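PDB 4BE3: alginate lyase, family PL7 from Zobellia galactanivorans, which acts as an exolytic alginate lyase, probably breaking the glycosidic bonds of the brown-algal polysaccharide by beta-elimination. Local coordinates for residues His111-His116 with Ile253-Leu258; Ile123-Phe128 with Asp179-Gly184; Lys133-Trp138 with Trp159-Ser164; Glu141-Gly146 with Asn247-Glu252. All blocks are in the same frame, centred on the assembly; numbering follows the deposited sequence.

Contact 1: His111-His116 with Ile253-Leu258; sequences HSDEGH and IQYFKL. With SRT (S,R meso-tartaric acid), chain C.
Side by side, His111 and Tyr255 reach out from neighbouring strands to a bound meso-tartaric acid, and Lys257 joins them from two residues further along. The phenol OH meets tartrate O2 at 2.6 Å, and either group could supply the proton. Lys257 NZ, carried by a chain bent at chi3 (77°), donates to tartrate O11 at 3.0 Å and to O3 at 3.1 Å. Thr60 OG1 also bonds the tartrate, and Arg65 is among the other residues lining the pocket. The imidazole meets the ligand with a face: tartrate O11 stands 3.4 Å above the centre of the His111 ring. Between themselves the two rings make an offset edge-to-face pair, the edge of His111 turned to the face of Tyr255 with planes 66° apart. A water bridges Tyr255 OH and Asp113 OD1. Beneath this pocket lies the antiparallel ladder of the PL7 beta-jelly roll, where His111 and Tyr255 form a hydrogen-bonded pair, His111 N reaching Tyr255 O at 2.9 Å. The pairing outlasts strand 104-112, as Asp113 N still donates to Ile253 O at 2.8 Å. Glu114 then folds back, its OE2 taking the Ile253 N-H at 2.7 Å on the anti side, 34° out of the carboxylate plane. In the second shell, Glu119 holds His111 ND1 and Glu67 forms a salt bridge with Lys257 NZ.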
# COMPACT_ATOMS: atom_id res chain seq x y z
N HIS A 111 -7.51 -11.76 -0.55
CA HIS A 111 -8.28 -12.02 -1.75
C HIS A 111 -7.76 -11.18 -2.88
O HIS A 111 -7.46 -9.98 -2.67
CB HIS A 111 -9.70 -11.62 -1.37
CG HIS A 111 -10.68 -11.74 -2.48
ND1 HIS A 111 -11.16 -12.92 -2.87
CD2 HIS A 111 -11.20 -10.79 -3.34
CE1 HIS A 111 -11.99 -12.75 -3.98
NE2 HIS A 111 -12.03 -11.45 -4.24
N SER A 112 -7.65 -11.77 -4.08
CA SER A 112 -7.08 -10.98 -5.20
C SER A 112 -8.27 -10.12 -5.74
O SER A 112 -9.46 -10.54 -5.88
CB SER A 112 -6.40 -12.01 -6.19
OG SER A 112 -6.39 -11.19 -7.43
N ASP A 113 -7.95 -8.86 -6.17
CA ASP A 113 -9.00 -7.94 -6.66
C ASP A 113 -9.09 -8.07 -8.20
O ASP A 113 -9.93 -7.38 -8.82
CB ASP A 113 -8.62 -6.49 -6.29
CG ASP A 113 -9.79 -5.53 -6.59
OD1 ASP A 113 -10.91 -5.86 -6.18
OD2 ASP A 113 -9.56 -4.49 -7.24
N GLU A 114 -8.23 -8.82 -8.87
CA GLU A 114 -8.30 -8.86 -10.36
C GLU A 114 -7.95 -10.19 -10.86
O GLU A 114 -7.68 -11.13 -10.04
CB GLU A 114 -7.26 -7.85 -10.97
CG GLU A 114 -5.85 -8.02 -10.36
CD GLU A 114 -4.86 -6.87 -10.75
OE1 GLU A 114 -5.26 -5.96 -11.58
OE2 GLU A 114 -3.65 -6.91 -10.33
N GLY A 115 -7.87 -10.30 -12.18
CA GLY A 115 -7.50 -11.62 -12.76
C GLY A 115 -8.56 -12.64 -12.34
O GLY A 115 -9.76 -12.38 -12.43
N HIS A 116 -8.09 -13.79 -11.89
CA HIS A 116 -9.01 -14.84 -11.44
C HIS A 116 -9.72 -14.55 -10.15
O HIS A 116 -10.67 -15.23 -9.84
CB HIS A 116 -8.20 -16.12 -11.29
CG HIS A 116 -7.75 -16.72 -12.59
ND1 HIS A 116 -8.49 -16.69 -13.74
CD2 HIS A 116 -6.57 -17.40 -12.88
CE1 HIS A 116 -7.85 -17.38 -14.69
NE2 HIS A 116 -6.67 -17.83 -14.18
N ILE A 253 -3.00 -7.45 -7.75
CA ILE A 253 -3.49 -6.62 -6.63
C ILE A 253 -4.41 -7.42 -5.70
O ILE A 253 -5.27 -8.15 -6.17
CB ILE A 253 -4.27 -5.43 -7.16
CG1 ILE A 253 -3.20 -4.46 -7.90
CG2 ILE A 253 -4.95 -4.60 -6.07
CD1 ILE A 253 -3.88 -3.48 -8.90
N GLN A 254 -4.19 -7.24 -4.41
CA GLN A 254 -5.03 -7.95 -3.39
C GLN A 254 -5.25 -7.21 -2.15
O GLN A 254 -4.83 -6.02 -2.06
CB GLN A 254 -4.38 -9.14 -3.00
CG GLN A 254 -3.04 -9.03 -2.56
CD GLN A 254 -2.53 -10.31 -3.22
OE1 GLN A 254 -3.00 -10.84 -4.40
NE2 GLN A 254 -1.74 -10.96 -2.41
N TYR A 255 -6.07 -7.78 -1.25
CA TYR A 255 -6.36 -7.08 -0.05
C TYR A 255 -6.79 -8.06 1.04
O TYR A 255 -7.15 -9.22 0.70
CB TYR A 255 -7.46 -6.02 -0.23
CG TYR A 255 -8.75 -6.56 -0.83
CD1 TYR A 255 -8.92 -6.57 -2.21
CD2 TYR A 255 -9.82 -7.00 -0.00
CE1 TYR A 255 -10.14 -6.99 -2.77
CE2 TYR A 255 -11.02 -7.44 -0.55
CZ TYR A 255 -11.17 -7.45 -1.93
OH TYR A 255 -12.33 -7.87 -2.52
N PHE A 256 -6.68 -7.65 2.27
CA PHE A 256 -7.12 -8.56 3.37
C PHE A 256 -8.57 -8.56 3.55
O PHE A 256 -9.29 -7.58 3.24
CB PHE A 256 -6.53 -8.13 4.74
CG PHE A 256 -5.04 -8.38 4.83
CD1 PHE A 256 -4.59 -9.66 4.80
CD2 PHE A 256 -4.08 -7.33 4.99
CE1 PHE A 256 -3.22 -9.99 4.95
CE2 PHE A 256 -2.69 -7.60 5.23
CZ PHE A 256 -2.24 -8.95 5.12
N LYS A 257 -9.13 -9.68 4.11
CA LYS A 257 -10.51 -9.72 4.58
C LYS A 257 -10.56 -10.45 5.92
O LYS A 257 -9.66 -11.27 6.23
CB LYS A 257 -11.40 -10.55 3.60
CG LYS A 257 -11.29 -9.98 2.16
CD LYS A 257 -12.46 -10.52 1.26
CE LYS A 257 -13.66 -9.67 1.73
NZ LYS A 257 -14.98 -10.24 1.36
N LEU A 258 -11.55 -10.13 6.70
CA LEU A 258 -11.60 -10.66 8.09
C LEU A 258 -13.04 -10.67 8.45
O LEU A 258 -13.79 -9.63 8.24
CB LEU A 258 -10.83 -9.65 8.98
CG LEU A 258 -10.85 -10.00 10.48
CD1 LEU A 258 -9.47 -9.51 11.11
CD2 LEU A 258 -11.97 -9.33 11.26
O1 SRT C . -15.25 -11.85 -3.17
O11 SRT C . -14.07 -11.45 -1.24
C1 SRT C . -14.85 -11.19 -2.17
C2 SRT C . -15.40 -9.86 -1.82
O2 SRT C . -14.48 -8.80 -1.45
C3 SRT C . -16.88 -9.63 -2.03
O3 SRT C . -17.14 -10.17 -0.80
C4 SRT C . -17.37 -8.28 -2.27
O4 SRT C . -17.96 -7.64 -1.40
O41 SRT C . -17.05 -7.69 -3.30
O HOH W 1 -12.59 -7.62 -5.13

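Contact 2: Ile123-Phe128 with Asp179-Gly184; sequences IFYKKF and DGIALG
Tyr125 reaches past an intervening strand to touch Ile181 and Leu183, an arrangement set by the antiparallel sheet of the jelly roll: strand 133-141 has strand 121-126 on one side and the short, weakly bonded strand 181-182 on the other. The backbones of the two segments therefore stay apart, with Tyr125 CA and Ile181 CA 8.5 Å from each other, and side chains do the bridging. One polar bond spans the gap. Tyr125 OH donates to Ile181 O at 2.8 Å, tilted 25° from the carbonyl plane; the carbonyl oxygen lies at the edge of the phenol ring, near its plane. The same oxygen accepts the backbone N-H of Gly134 from the middle strand, so two donors grip it. Apolar contacts flank this bond. Beside the hydroxyl, Tyr125 CE2 rests 4.1 Å from Ile181 CB, while CE1, across the ring, meets Leu183 CD2 at 3.7 Å. Leu183 lies at about a right angle to both of its partners and divides its methyls between them, CD2 to the tyrosine and CD1 to Lys127, whose CE is 3.6 Å away. Lys127 thus offers Leu183 the aliphatic part of its chain and spends its charge on backbone oxygens. After an extended start the chain bends at chi3 and again at chi4, which brings the ammonium back over its own main chain. There NZ donates to His131 O and, at 2.9 Å, to Phe128 O from 36° above the carbonyl plane.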
# COMPACT_ATOMS: atom_id res chain seq x y z
N ILE A 123 -8.04 -18.69 5.95
CA ILE A 123 -7.84 -19.43 7.26
C ILE A 123 -9.25 -19.88 7.64
O ILE A 123 -10.21 -19.09 7.80
CB ILE A 123 -7.27 -18.48 8.32
CG1 ILE A 123 -5.88 -17.97 7.81
CG2 ILE A 123 -7.19 -19.16 9.66
CD1 ILE A 123 -5.36 -16.82 8.81
N PHE A 124 -9.33 -21.21 7.95
CA PHE A 124 -10.63 -21.82 8.32
C PHE A 124 -10.62 -22.29 9.77
O PHE A 124 -9.57 -22.73 10.27
CB PHE A 124 -10.74 -23.15 7.51
CG PHE A 124 -11.01 -22.98 6.04
CD1 PHE A 124 -10.01 -22.56 5.11
CD2 PHE A 124 -12.32 -23.38 5.57
CE1 PHE A 124 -10.29 -22.48 3.73
CE2 PHE A 124 -12.53 -23.35 4.18
CZ PHE A 124 -11.59 -22.89 3.29
N TYR A 125 -11.84 -22.36 10.32
CA TYR A 125 -12.05 -23.11 11.58
C TYR A 125 -13.19 -24.07 11.14
O TYR A 125 -14.20 -23.64 10.58
CB TYR A 125 -12.52 -22.16 12.70
CG TYR A 125 -13.00 -22.98 13.90
CD1 TYR A 125 -14.31 -23.50 13.98
CD2 TYR A 125 -12.10 -23.26 14.93
CE1 TYR A 125 -14.68 -24.23 15.10
CE2 TYR A 125 -12.47 -23.95 16.10
CZ TYR A 125 -13.75 -24.47 16.10
OH TYR A 125 -14.11 -25.27 17.21
N LYS A 126 -12.98 -25.40 11.39
CA LYS A 126 -14.01 -26.39 11.02
C LYS A 126 -14.27 -27.32 12.24
O LYS A 126 -13.29 -27.78 12.90
CB LYS A 126 -13.43 -27.17 9.88
CG LYS A 126 -14.42 -28.37 9.46
CD LYS A 126 -13.80 -29.00 8.20
CE LYS A 126 -14.60 -30.34 7.92
NZ LYS A 126 -14.00 -30.99 6.67
N LYS A 127 -15.55 -27.58 12.54
CA LYS A 127 -15.79 -28.45 13.72
C LYS A 127 -17.00 -29.31 13.34
O LYS A 127 -18.05 -28.83 13.03
CB LYS A 127 -16.04 -27.63 15.01
CG LYS A 127 -16.15 -28.59 16.25
CD LYS A 127 -16.66 -27.88 17.48
CE LYS A 127 -18.13 -27.62 17.41
NZ LYS A 127 -18.98 -28.93 17.30
N PHE A 128 -16.79 -30.65 13.40
CA PHE A 128 -17.96 -31.53 13.16
C PHE A 128 -19.01 -31.45 14.24
O PHE A 128 -18.75 -31.12 15.41
CB PHE A 128 -17.43 -32.98 13.10
CG PHE A 128 -16.53 -33.22 11.84
CD1 PHE A 128 -17.17 -33.48 10.59
CD2 PHE A 128 -15.14 -33.11 11.93
CE1 PHE A 128 -16.39 -33.72 9.45
CE2 PHE A 128 -14.34 -33.29 10.76
CZ PHE A 128 -14.94 -33.55 9.49
N ASP A 179 -5.68 -32.49 19.16
CA ASP A 179 -4.96 -31.25 19.40
C ASP A 179 -5.82 -30.01 18.91
O ASP A 179 -5.26 -28.95 18.71
CB ASP A 179 -3.63 -31.27 18.62
CG ASP A 179 -3.82 -31.47 17.12
OD1 ASP A 179 -4.82 -32.20 16.71
OD2 ASP A 179 -3.05 -30.84 16.28
N GLY A 180 -7.12 -30.13 18.75
CA GLY A 180 -7.87 -28.95 18.18
C GLY A 180 -8.29 -27.85 19.15
O GLY A 180 -7.88 -27.79 20.33
N ILE A 181 -9.20 -27.02 18.65
CA ILE A 181 -9.56 -25.72 19.30
C ILE A 181 -11.06 -25.78 19.48
O ILE A 181 -11.77 -26.03 18.53
CB ILE A 181 -9.14 -24.52 18.37
CG1 ILE A 181 -7.61 -24.56 18.10
CG2 ILE A 181 -9.67 -23.22 19.05
CD1 ILE A 181 -6.68 -24.42 19.33
N ALA A 182 -11.53 -25.55 20.71
CA ALA A 182 -12.99 -25.57 21.04
C ALA A 182 -13.72 -24.30 20.53
O ALA A 182 -13.11 -23.23 20.35
CB ALA A 182 -13.13 -25.69 22.62
N LEU A 183 -15.02 -24.37 20.35
CA LEU A 183 -15.80 -23.11 20.27
C LEU A 183 -15.58 -22.31 21.48
O LEU A 183 -15.52 -22.86 22.61
CB LEU A 183 -17.34 -23.40 20.14
CG LEU A 183 -17.68 -24.23 18.86
CD1 LEU A 183 -19.17 -24.46 18.90
CD2 LEU A 183 -17.26 -23.41 17.56
N GLY A 184 -15.41 -21.00 21.29
CA GLY A 184 -15.31 -20.13 22.47
C GLY A 184 -13.87 -20.10 22.97
O GLY A 184 -13.58 -19.42 23.99

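Contact 3: Lys133-Trp138 with Trp159-Ser164; sequences KGSVFW and WGYDMS
Ser135 OG takes the backbone N-H of Tyr161 at 2.7 Å in a nearly straight bond (172°). Next to Ser135, Val136 joins Trp159 in an antiparallel hydrogen-bonded pair: Val136 N reaches Trp159 O at 2.9 Å, in the carbonyl plane, and the return bond from Trp159 N to Val136 O is longer, 3.2 Å. The two side chains run the same way from this pair, Val136 CB lying 3.7 Å from Trp159 CE3, while the indole N-H is spent on Lys208 O. Past Gly160 the loop leaves the edge of strand 133-141 and climbs over Phe137. The phenyl ring carries the peptide between Asp162 and Met163 on one face, with Met163 N 3.6 Å above its centre, and Phe124 stacks on the opposite face. Met163 CB adds an apolar touch at 3.5 Å from Phe137 CE1. Asp162 OD1 closes an Asx turn, accepting Ser164 N on its anti lone pair and Ser164 OG on its syn one. A regular ladder thus gives way to a serine hydroxyl standing in for a main-chain acceptor and an aromatic face supporting a peptide, which is how an irregular loop can stay closely fitted to a jelly-roll strand.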
# COMPACT_ATOMS: atom_id res chain seq x y z
N LYS A 133 -13.77 -30.29 20.03
CA LYS A 133 -12.62 -29.56 19.46
C LYS A 133 -12.82 -29.56 17.97
O LYS A 133 -13.17 -30.60 17.34
CB LYS A 133 -11.29 -30.30 19.71
CG LYS A 133 -11.05 -30.21 21.20
CD LYS A 133 -9.74 -30.76 21.57
CE LYS A 133 -9.83 -32.16 21.98
NZ LYS A 133 -8.93 -32.24 23.17
N GLY A 134 -12.47 -28.41 17.37
CA GLY A 134 -12.49 -28.26 15.91
C GLY A 134 -11.01 -28.09 15.45
O GLY A 134 -10.07 -28.15 16.26
N SER A 135 -10.83 -27.80 14.15
CA SER A 135 -9.52 -27.72 13.58
C SER A 135 -9.42 -26.28 13.00
O SER A 135 -10.39 -25.68 12.54
CB SER A 135 -9.38 -28.68 12.38
OG SER A 135 -9.53 -30.06 12.82
N VAL A 136 -8.18 -25.85 12.99
CA VAL A 136 -7.82 -24.56 12.25
C VAL A 136 -6.85 -24.96 11.19
O VAL A 136 -5.88 -25.74 11.45
CB VAL A 136 -7.11 -23.60 13.22
CG1 VAL A 136 -6.58 -22.35 12.39
CG2 VAL A 136 -8.17 -23.05 14.24
N PHE A 137 -7.10 -24.56 9.93
CA PHE A 137 -6.18 -24.92 8.90
C PHE A 137 -6.19 -23.78 7.88
O PHE A 137 -7.09 -22.89 7.97
CB PHE A 137 -6.59 -26.22 8.12
CG PHE A 137 -8.03 -26.26 7.68
CD1 PHE A 137 -8.37 -25.74 6.38
CD2 PHE A 137 -8.98 -27.00 8.45
CE1 PHE A 137 -9.71 -25.86 5.83
CE2 PHE A 137 -10.34 -27.07 7.93
CZ PHE A 137 -10.65 -26.55 6.67
N TRP A 138 -5.23 -23.73 6.99
CA TRP A 138 -5.28 -22.61 6.01
C TRP A 138 -5.07 -23.14 4.62
O TRP A 138 -4.32 -24.09 4.44
CB TRP A 138 -4.24 -21.53 6.37
CG TRP A 138 -2.83 -22.00 6.22
CD1 TRP A 138 -2.09 -22.66 7.20
CD2 TRP A 138 -1.93 -21.80 5.06
NE1 TRP A 138 -0.80 -22.84 6.76
CE2 TRP A 138 -0.65 -22.35 5.48
CE3 TRP A 138 -2.08 -21.17 3.79
CZ2 TRP A 138 0.50 -22.35 4.64
CZ3 TRP A 138 -0.92 -21.16 2.97
CH2 TRP A 138 0.30 -21.74 3.37
N TRP A 159 -3.89 -26.55 13.85
CA TRP A 159 -4.16 -27.41 15.08
C TRP A 159 -5.30 -28.29 14.59
O TRP A 159 -6.33 -27.81 14.07
CB TRP A 159 -4.72 -26.58 16.20
CG TRP A 159 -3.65 -25.56 16.63
CD1 TRP A 159 -2.41 -25.81 17.19
CD2 TRP A 159 -3.83 -24.15 16.63
NE1 TRP A 159 -1.76 -24.59 17.51
CE2 TRP A 159 -2.61 -23.55 17.19
CE3 TRP A 159 -4.90 -23.32 16.17
CZ2 TRP A 159 -2.42 -22.18 17.26
CZ3 TRP A 159 -4.71 -21.88 16.30
CH2 TRP A 159 -3.48 -21.34 16.83
N GLY A 160 -5.10 -29.62 14.63
CA GLY A 160 -6.22 -30.45 14.21
C GLY A 160 -6.00 -30.97 12.79
O GLY A 160 -4.83 -31.17 12.36
N TYR A 161 -7.09 -31.04 12.06
CA TYR A 161 -7.04 -31.60 10.73
C TYR A 161 -6.94 -30.49 9.65
O TYR A 161 -7.16 -29.30 9.93
CB TYR A 161 -8.37 -32.23 10.41
CG TYR A 161 -8.67 -33.43 11.35
CD1 TYR A 161 -7.64 -34.33 11.71
CD2 TYR A 161 -9.95 -33.57 11.85
CE1 TYR A 161 -7.93 -35.45 12.61
CE2 TYR A 161 -10.27 -34.72 12.66
CZ TYR A 161 -9.22 -35.61 12.96
OH TYR A 161 -9.50 -36.74 13.80
N ASP A 162 -6.55 -30.85 8.47
CA ASP A 162 -6.74 -29.90 7.32
C ASP A 162 -8.13 -30.20 6.63
O ASP A 162 -8.91 -31.03 7.15
CB ASP A 162 -5.57 -29.95 6.31
CG ASP A 162 -5.44 -31.29 5.65
OD1 ASP A 162 -6.45 -31.93 5.24
OD2 ASP A 162 -4.28 -31.73 5.57
N MET A 163 -8.47 -29.53 5.53
CA MET A 163 -9.82 -29.60 5.09
C MET A 163 -10.11 -31.01 4.53
O MET A 163 -11.31 -31.33 4.35
CB MET A 163 -9.87 -28.67 3.79
CG MET A 163 -11.24 -28.24 3.49
SD MET A 163 -11.11 -27.41 1.83
CE MET A 163 -12.79 -26.78 1.83
N SER A 164 -9.06 -31.78 4.27
CA SER A 164 -9.25 -33.06 3.51
C SER A 164 -9.82 -34.18 4.42
O SER A 164 -10.19 -35.25 3.94
CB SER A 164 -7.92 -33.60 2.86
OG SER A 164 -7.00 -33.99 3.88

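Contact 4: Glu141-Gly146 with Asn247-Glu252; sequences EINTKG and NAYAGE
The phenol ring of Tyr249 has Asn143 lying across one face, CB 3.7 Å above the plane and over the centre, a CH-pi contact only 12° off the ring normal. With CG anti to the backbone N (chi1 -164°), Asn143 extends along that face, and its amide stacks almost parallel to the ring. At the ring edge, near its plane, lies Glu141 O, to which Tyr249 OH donates at 2.7 Å. The donor stands well above the carbonyl plane instead of on a lone pair. The amide end of Asn143 continues toward Ala248 O and the carboxylate of Glu252, which comes from the opposite direction and is turned 82° against it. These are loops at the ends of jelly-roll strands: residues 141-146 run from the last residue of strand 133-141 into the loop after it, and the loop holding residues 247-252 leads into strand 254-258. The second segment folds as two overlapping beta turns, type II' from Asn247 to Ala250 and type II from Tyr249 to Glu252, so Tyr249 and Ala250 belong to both. They are closed by Ala250 N to Asn247 O at 2.7 Å and Glu252 N to Tyr249 O at 3.0 Å. In 141-146, Asn143 is the centre of an inverse gamma turn, and its backbone N donates to Glu244. Outward from the tyrosine, Ile142 O accepts from Asn118 ND2. Glu141 OE1 takes the backbone N-H of Glu119, and Glu252 OE1 is bonded to the hydroxyl of Ser112.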
# COMPACT_ATOMS: atom_id res chain seq x y z
N GLU A 141 -4.84 -21.02 -2.65
CA GLU A 141 -5.46 -21.40 -3.91
C GLU A 141 -4.52 -21.03 -5.05
O GLU A 141 -3.91 -19.90 -5.04
CB GLU A 141 -6.74 -20.60 -3.99
CG GLU A 141 -7.42 -20.85 -5.37
CD GLU A 141 -8.80 -20.22 -5.34
OE1 GLU A 141 -9.05 -19.07 -4.79
OE2 GLU A 141 -9.72 -20.88 -5.91
N ILE A 142 -4.30 -21.92 -6.04
CA ILE A 142 -3.35 -21.55 -7.09
C ILE A 142 -3.87 -20.41 -7.94
O ILE A 142 -5.05 -20.25 -8.16
CB ILE A 142 -2.98 -22.79 -7.99
CG1 ILE A 142 -4.26 -23.47 -8.48
CG2 ILE A 142 -2.09 -23.79 -7.21
CD1 ILE A 142 -3.98 -24.37 -9.77
N ASN A 143 -2.93 -19.55 -8.40
CA ASN A 143 -3.34 -18.59 -9.40
C ASN A 143 -3.23 -19.24 -10.80
O ASN A 143 -2.16 -19.20 -11.43
CB ASN A 143 -2.38 -17.37 -9.30
CG ASN A 143 -2.97 -16.14 -10.03
OD1 ASN A 143 -2.32 -15.06 -10.17
ND2 ASN A 143 -4.20 -16.25 -10.40
N THR A 144 -4.30 -19.94 -11.16
CA THR A 144 -4.27 -20.94 -12.24
C THR A 144 -3.71 -20.34 -13.53
O THR A 144 -4.08 -19.22 -13.88
CB THR A 144 -5.72 -21.35 -12.53
OG1 THR A 144 -6.38 -21.57 -11.27
CG2 THR A 144 -5.78 -22.73 -13.35
N LYS A 145 -2.82 -21.06 -14.18
CA LYS A 145 -2.33 -20.64 -15.54
C LYS A 145 -3.45 -20.99 -16.44
O LYS A 145 -3.84 -22.12 -16.51
CB LYS A 145 -1.04 -21.41 -15.84
CG LYS A 145 -0.34 -20.99 -17.16
CD LYS A 145 0.70 -22.07 -17.41
CE LYS A 145 1.11 -22.14 -18.88
NZ LYS A 145 1.90 -20.90 -19.15
N GLY A 146 -4.02 -20.04 -17.17
CA GLY A 146 -5.14 -20.42 -18.06
C GLY A 146 -6.50 -20.47 -17.35
O GLY A 146 -6.76 -19.69 -16.49
N ASN A 247 4.78 -17.32 -11.89
CA ASN A 247 5.06 -16.24 -10.90
C ASN A 247 3.94 -16.05 -9.92
O ASN A 247 3.85 -14.99 -9.21
CB ASN A 247 5.35 -14.92 -11.58
CG ASN A 247 6.63 -15.00 -12.45
OD1 ASN A 247 6.60 -14.52 -13.57
ND2 ASN A 247 7.72 -15.66 -11.96
N ALA A 248 3.09 -17.10 -9.83
CA ALA A 248 2.02 -17.11 -8.82
C ALA A 248 1.28 -15.76 -8.76
O ALA A 248 0.57 -15.37 -9.71
CB ALA A 248 2.56 -17.52 -7.41
N TYR A 249 1.28 -15.08 -7.59
CA TYR A 249 0.43 -13.90 -7.49
C TYR A 249 1.36 -12.61 -7.66
O TYR A 249 0.95 -11.55 -7.22
CB TYR A 249 -0.14 -13.84 -6.07
CG TYR A 249 -1.32 -14.85 -5.95
CD1 TYR A 249 -2.59 -14.47 -6.43
CD2 TYR A 249 -1.12 -16.16 -5.51
CE1 TYR A 249 -3.68 -15.31 -6.34
CE2 TYR A 249 -2.24 -17.02 -5.39
CZ TYR A 249 -3.45 -16.60 -5.79
OH TYR A 249 -4.58 -17.39 -5.75
N ALA A 250 2.64 -12.82 -8.09
CA ALA A 250 3.52 -11.56 -8.34
C ALA A 250 2.74 -10.47 -9.08
O ALA A 250 2.06 -10.77 -10.10
CB ALA A 250 4.73 -11.98 -9.12
N GLY A 251 2.69 -9.24 -8.50
CA GLY A 251 2.13 -8.10 -9.17
C GLY A 251 0.61 -8.08 -9.23
O GLY A 251 -0.02 -7.23 -9.86
N GLU A 252 -0.02 -9.06 -8.61
CA GLU A 252 -1.50 -9.13 -8.65
C GLU A 252 -2.09 -8.38 -7.47
O GLU A 252 -1.78 -8.68 -6.23
CB GLU A 252 -2.04 -10.63 -8.66
CG GLU A 252 -3.41 -10.57 -9.36
CD GLU A 252 -3.86 -11.91 -9.74
OE1 GLU A 252 -4.45 -12.59 -8.79
OE2 GLU A 252 -3.60 -12.34 -10.89

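How the contacts relate
The four contacts fall into two clusters on one jelly-roll fold. Contacts 2 and 3, their centres 7 Å apart, adjoin: strand 133-141 of contact 3 runs between the two strands of contact 2. Contacts 1 and 4, 12 Å apart, touch through Ser112 and Glu252. Between the clusters the centres are 24 to 29 Å apart. Strands 104-112, 121-126 and 133-141 follow one another in both chain and sheet, so contacts 1, 2 and 3 belong to the same curved antiparallel sheet. Along the chain, contact 3 is nested within contact 2, and both within contact 1; contact 4 crosses both 2 and 3. Contact 1 alone supplies ligand-pocket residues; the others tie strands and loops of the same fold.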